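Local coordinates for protein P35 antigen (Borrelia burgdorferi, PDB 4ALY) that is an outer surface lipoprotein of the Lyme disease spirochaete that is critical to ensure infection after a tick bite, at residues 168-173 / 257-261; 205-209 / 270-275. All blocks are in the same frame, centred on the assembly; numbering follows the deposited sequence.

Contact 1. Residues 168-173 / 257-261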
# COMPACT_ATOMS: atom_id res chain seq x y z
N GLU A 168 -3.73 7.10 -9.16
CA GLU A 168 -4.48 5.84 -8.98
C GLU A 168 -3.45 4.77 -8.49
O GLU A 168 -3.62 4.12 -7.44
CB GLU A 168 -5.07 5.44 -10.36
CG GLU A 168 -6.47 4.84 -10.55
CD GLU A 168 -7.05 5.14 -11.98
OE1 GLU A 168 -7.42 6.33 -12.26
OE2 GLU A 168 -7.14 4.21 -12.87
N THR A 169 -2.38 4.61 -9.24
CA THR A 169 -1.35 3.63 -8.94
C THR A 169 -0.78 3.76 -7.50
O THR A 169 -0.65 2.78 -6.80
CB THR A 169 -0.23 3.78 -9.97
OG1 THR A 169 -0.78 3.59 -11.29
CG2 THR A 169 0.89 2.84 -9.68
N LEU A 170 -0.50 4.99 -7.07
CA LEU A 170 0.20 5.20 -5.84
C LEU A 170 -0.79 5.10 -4.68
O LEU A 170 -0.49 4.56 -3.60
CB LEU A 170 0.91 6.58 -5.86
CG LEU A 170 2.22 6.75 -6.67
CD1 LEU A 170 2.76 8.19 -6.52
CD2 LEU A 170 3.29 5.75 -6.24
N ILE A 171 -1.97 5.61 -4.90
CA ILE A 171 -2.92 5.73 -3.82
C ILE A 171 -3.88 4.55 -3.73
O ILE A 171 -4.06 3.97 -2.66
CB ILE A 171 -3.64 7.07 -3.95
CG1 ILE A 171 -2.55 8.16 -3.76
CG2 ILE A 171 -4.84 7.13 -2.98
CD1 ILE A 171 -3.07 9.57 -3.73
N ASN A 172 -4.46 4.17 -4.85
CA ASN A 172 -5.51 3.18 -4.83
C ASN A 172 -4.91 1.81 -4.85
O ASN A 172 -5.56 0.88 -4.36
CB ASN A 172 -6.42 3.35 -6.03
CG ASN A 172 -7.16 4.69 -6.02
OD1 ASN A 172 -8.34 4.69 -5.91
ND2 ASN A 172 -6.45 5.82 -6.08
N ARG A 173 -3.66 1.70 -5.38
CA ARG A 173 -2.92 0.47 -5.25
C ARG A 173 -1.95 0.45 -4.02
O ARG A 173 -2.26 -0.20 -3.03
CB ARG A 173 -2.30 -0.09 -6.59
CG ARG A 173 -1.35 -1.24 -6.31
CD ARG A 173 -1.32 -2.55 -7.12
NE ARG A 173 -0.65 -2.40 -8.39
CZ ARG A 173 0.12 -3.33 -8.97
NH1 ARG A 173 0.38 -4.50 -8.40
NH2 ARG A 173 0.64 -3.05 -10.16
N PHE A 257 -7.61 -2.49 -10.85
CA PHE A 257 -7.89 -1.58 -9.71
C PHE A 257 -9.16 -1.97 -8.98
O PHE A 257 -9.19 -2.08 -7.72
CB PHE A 257 -7.97 -0.08 -10.12
CG PHE A 257 -6.62 0.57 -10.38
CD1 PHE A 257 -5.73 0.87 -9.31
CD2 PHE A 257 -6.23 0.90 -11.68
CE1 PHE A 257 -4.51 1.49 -9.56
CE2 PHE A 257 -5.02 1.49 -11.94
CZ PHE A 257 -4.15 1.80 -10.88
N ALA A 258 -10.23 -2.11 -9.75
CA ALA A 258 -11.52 -2.54 -9.16
C ALA A 258 -11.36 -3.84 -8.41
O ALA A 258 -11.85 -3.95 -7.32
CB ALA A 258 -12.65 -2.60 -10.18
N ASN A 259 -10.62 -4.80 -8.95
CA ASN A 259 -10.37 -6.04 -8.21
C ASN A 259 -9.64 -5.82 -6.87
O ASN A 259 -10.12 -6.24 -5.79
CB ASN A 259 -9.70 -7.08 -9.13
CG ASN A 259 -10.58 -7.41 -10.39
OD1 ASN A 259 -11.82 -7.13 -10.45
ND2 ASN A 259 -9.94 -8.01 -11.41
N ILE A 260 -8.51 -5.11 -6.95
CA ILE A 260 -7.74 -4.72 -5.77
C ILE A 260 -8.61 -4.02 -4.75
O ILE A 260 -8.65 -4.41 -3.59
CB ILE A 260 -6.51 -3.86 -6.14
CG1 ILE A 260 -5.52 -4.69 -6.93
CG2 ILE A 260 -5.80 -3.31 -4.90
CD1 ILE A 260 -4.46 -3.88 -7.64
N HIS A 261 -9.33 -3.01 -5.19
CA HIS A 261 -10.32 -2.34 -4.33
C HIS A 261 -11.34 -3.27 -3.65
O HIS A 261 -11.68 -3.09 -2.45
CB HIS A 261 -11.08 -1.30 -5.16
CG HIS A 261 -12.23 -0.69 -4.43
ND1 HIS A 261 -12.05 0.21 -3.42
CD2 HIS A 261 -13.60 -0.95 -4.50
CE1 HIS A 261 -13.25 0.55 -2.92
NE2 HIS A 261 -14.20 -0.17 -3.58

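Contact 2. Residues 205-209 / 270-275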
# COMPACT_ATOMS: atom_id res chain seq x y z
N THR A 205 -9.17 -17.80 8.77
CA THR A 205 -9.46 -16.84 7.75
C THR A 205 -8.64 -15.58 8.03
O THR A 205 -7.94 -15.05 7.14
CB THR A 205 -10.97 -16.54 7.70
OG1 THR A 205 -11.60 -17.61 7.02
CG2 THR A 205 -11.25 -15.23 6.90
N LEU A 206 -8.65 -15.15 9.28
CA LEU A 206 -7.92 -13.92 9.57
C LEU A 206 -6.42 -14.13 9.36
O LEU A 206 -5.72 -13.29 8.78
CB LEU A 206 -8.41 -13.24 10.88
CG LEU A 206 -7.79 -13.29 12.25
CD1 LEU A 206 -8.84 -13.40 13.35
CD2 LEU A 206 -6.83 -14.45 12.29
N TYR A 207 -5.98 -15.34 9.64
CA TYR A 207 -4.62 -15.70 9.31
C TYR A 207 -4.38 -15.83 7.79
O TYR A 207 -3.34 -15.38 7.27
CB TYR A 207 -4.21 -16.96 10.04
CG TYR A 207 -2.87 -17.42 9.58
CD1 TYR A 207 -1.67 -16.85 10.10
CD2 TYR A 207 -2.78 -18.35 8.58
CE1 TYR A 207 -0.43 -17.29 9.63
CE2 TYR A 207 -1.57 -18.77 8.11
CZ TYR A 207 -0.42 -18.25 8.62
OH TYR A 207 0.72 -18.74 8.06
N ASN A 208 -5.34 -16.42 7.08
CA ASN A 208 -5.30 -16.42 5.62
C ASN A 208 -5.45 -15.00 5.03
O ASN A 208 -4.82 -14.69 4.03
CB ASN A 208 -6.34 -17.40 5.06
CG ASN A 208 -5.93 -18.86 5.28
OD1 ASN A 208 -4.76 -19.23 5.14
ND2 ASN A 208 -6.90 -19.70 5.63
N ASP A 209 -6.26 -14.15 5.66
CA ASP A 209 -6.35 -12.78 5.22
C ASP A 209 -4.95 -12.12 5.15
O ASP A 209 -4.59 -11.53 4.13
CB ASP A 209 -7.34 -12.04 6.11
CG ASP A 209 -8.82 -12.40 5.76
OD1 ASP A 209 -9.02 -13.23 4.83
OD2 ASP A 209 -9.78 -11.83 6.36
N THR A 270 -14.54 -8.43 6.51
CA THR A 270 -14.38 -9.74 7.15
C THR A 270 -13.74 -9.67 8.57
O THR A 270 -14.16 -10.38 9.51
CB THR A 270 -13.59 -10.65 6.23
OG1 THR A 270 -14.39 -10.82 5.06
CG2 THR A 270 -13.29 -12.03 6.85
N THR A 271 -12.77 -8.78 8.72
CA THR A 271 -12.05 -8.67 9.95
C THR A 271 -12.96 -8.09 11.01
O THR A 271 -12.95 -8.55 12.16
CB THR A 271 -10.81 -7.77 9.76
OG1 THR A 271 -9.98 -8.35 8.75
CG2 THR A 271 -10.05 -7.67 11.04
N THR A 272 -13.76 -7.10 10.63
CA THR A 272 -14.67 -6.50 11.60
C THR A 272 -15.70 -7.53 11.99
O THR A 272 -16.06 -7.59 13.19
CB THR A 272 -15.41 -5.26 11.04
OG1 THR A 272 -14.44 -4.40 10.40
CG2 THR A 272 -16.14 -4.51 12.17
N ASN A 273 -16.18 -8.31 10.99
CA ASN A 273 -17.26 -9.29 11.17
C ASN A 273 -16.75 -10.39 12.11
O ASN A 273 -17.32 -10.62 13.16
CB ASN A 273 -17.69 -9.99 9.85
CG ASN A 273 -18.34 -9.05 8.82
OD1 ASN A 273 -18.85 -7.97 9.12
ND2 ASN A 273 -18.33 -9.50 7.58
N ILE A 274 -15.63 -11.02 11.76
CA ILE A 274 -15.01 -11.98 12.67
C ILE A 274 -14.77 -11.42 14.08
O ILE A 274 -14.84 -12.17 15.04
CB ILE A 274 -13.71 -12.56 12.13
CG1 ILE A 274 -13.98 -13.42 10.89
CG2 ILE A 274 -13.00 -13.38 13.21
CD1 ILE A 274 -12.75 -13.60 10.00
N LEU A 275 -14.51 -10.11 14.21
CA LEU A 275 -14.15 -9.51 15.52
C LEU A 275 -15.32 -8.85 16.31
O LEU A 275 -15.23 -8.65 17.53
CB LEU A 275 -12.93 -8.54 15.36
CG LEU A 275 -11.61 -9.09 14.78
CD1 LEU A 275 -10.54 -8.01 14.71
CD2 LEU A 275 -11.09 -10.33 15.52

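Contact 1. Residues 168-173 / 257-261
Phe257 reaches from helix 254-275 into helix 163-189 as a knob, its ring held in the hole formed by Glu168, Thr169, Asn172 and Arg173. The main aromatic contact is a CH-pi interaction: Glu168 CG stands over one face, 3.8 Å from the centroid of the Phe257 ring and only 10° off the ring normal. Glu168 CB lies near CZ of that ring, and beyond CG the extended glutamate chain carries its carboxylate OE2 to 3.6 Å from Phe257 CE2, the carboxylate and ring planes being 77° apart. The far end of the ring lies against the backbone, with Phe257 CZ 3.7 Å from Thr169 N and Thr169 CA at the ring edge, in plane. Asn172 and Arg173 add their CB atoms obliquely.

The two segments run nearly parallel, their axes 10.6 Å apart and inclined by 22°; this is knobs-into-holes helix packing within the all-helical BbCRASP-1-type domain. Helix 163-189 has a wider pi-type turn here, where Glu168 O accepts from both Asn172 N and Arg173 N.

Apolar contact one turn further on is made by Ile260, whose CD1 meets the aliphatic part of Arg173 at CD, 3.4 Å away. Arg173 leaves its helix with CG anti to the backbone N, then bends at chi2 and chi3, and CD passes Ile260 on the way to polar partners beyond the two segments.

Among charged and polar groups, Arg173 NH2 forms a salt bridge with Asp223 of helix 200-233 and a hydrogen bond with Asn252 OD1, which would restrain the guanidinium while its methylenes serve the packing. Thr169 OG1, 3.8 Å from Phe257 CZ, is hydrogen-bonded to Leu165 O one turn back in its own helix. Trp220 of helix 200-233 touches both Thr169 and Arg173.

Contact 2. Residues 205-209 / 270-275
Ile274 N donates to Thr270 O at 2.8 Å, a helical bond joining two residues whose side chains both meet helix 200-233. Thr270 OG1 is hydrogen-bonded to Asp266 O within its own helix, leaving the methyl CG2 to face that helix. There it meets Asp209 OD2 at 3.5 Å and Thr205 CG2 at 3.8 Å, the two threonine side chains crossing at about a right angle. A chi1 of -63° in Thr270 and -78° in Thr205 sets OG1 beside the backbone N and turns CG2 anti to it. Thr271 OG1 likewise bonds to Leu267 O.

Apolar packing does the rest. Ile274 offers two branches: its CD1 lies against Thr205 CG2 at 3.8 Å, and its CG2 approaches Leu206 CD1 at 4.2 Å. The same Leu206 methyl also comes within 4.4 Å of Leu275 CD2.

Leu206 and Thr271 have the nearest CA atoms, 6.7 Å apart, and the segments run roughly antiparallel at 157°, a helix pairing of the all-helical fold. From loops, Leu198 touches Ile274 and Val191 touches Leu275. Around this buried contact, helix 70-95 touches Leu206 through Ile79, and helix 163-189 reaches Leu206 through Ile188 and Thr271 through Ile184.

How the contacts relate
From the N terminus, the chain first passes residues 168-173 on helix 163-189, then 205-209 on helix 200-233, and finally returns along helix 254-275, where 257-261 precedes 270-275. Contact 1 closes a loop with 83 intervening residues and contact 2 one with 60, both mostly helical. Because the segments alternate, the loops cross; neither nests inside the other. Helix 254-275 is common to both: near its start it joins helix 163-189, and at its end it joins helix 200-233. The contact centres lie 21 Å apart, with nearest atoms about 11 Å apart, so they tie these three helices together at separate levels without touching.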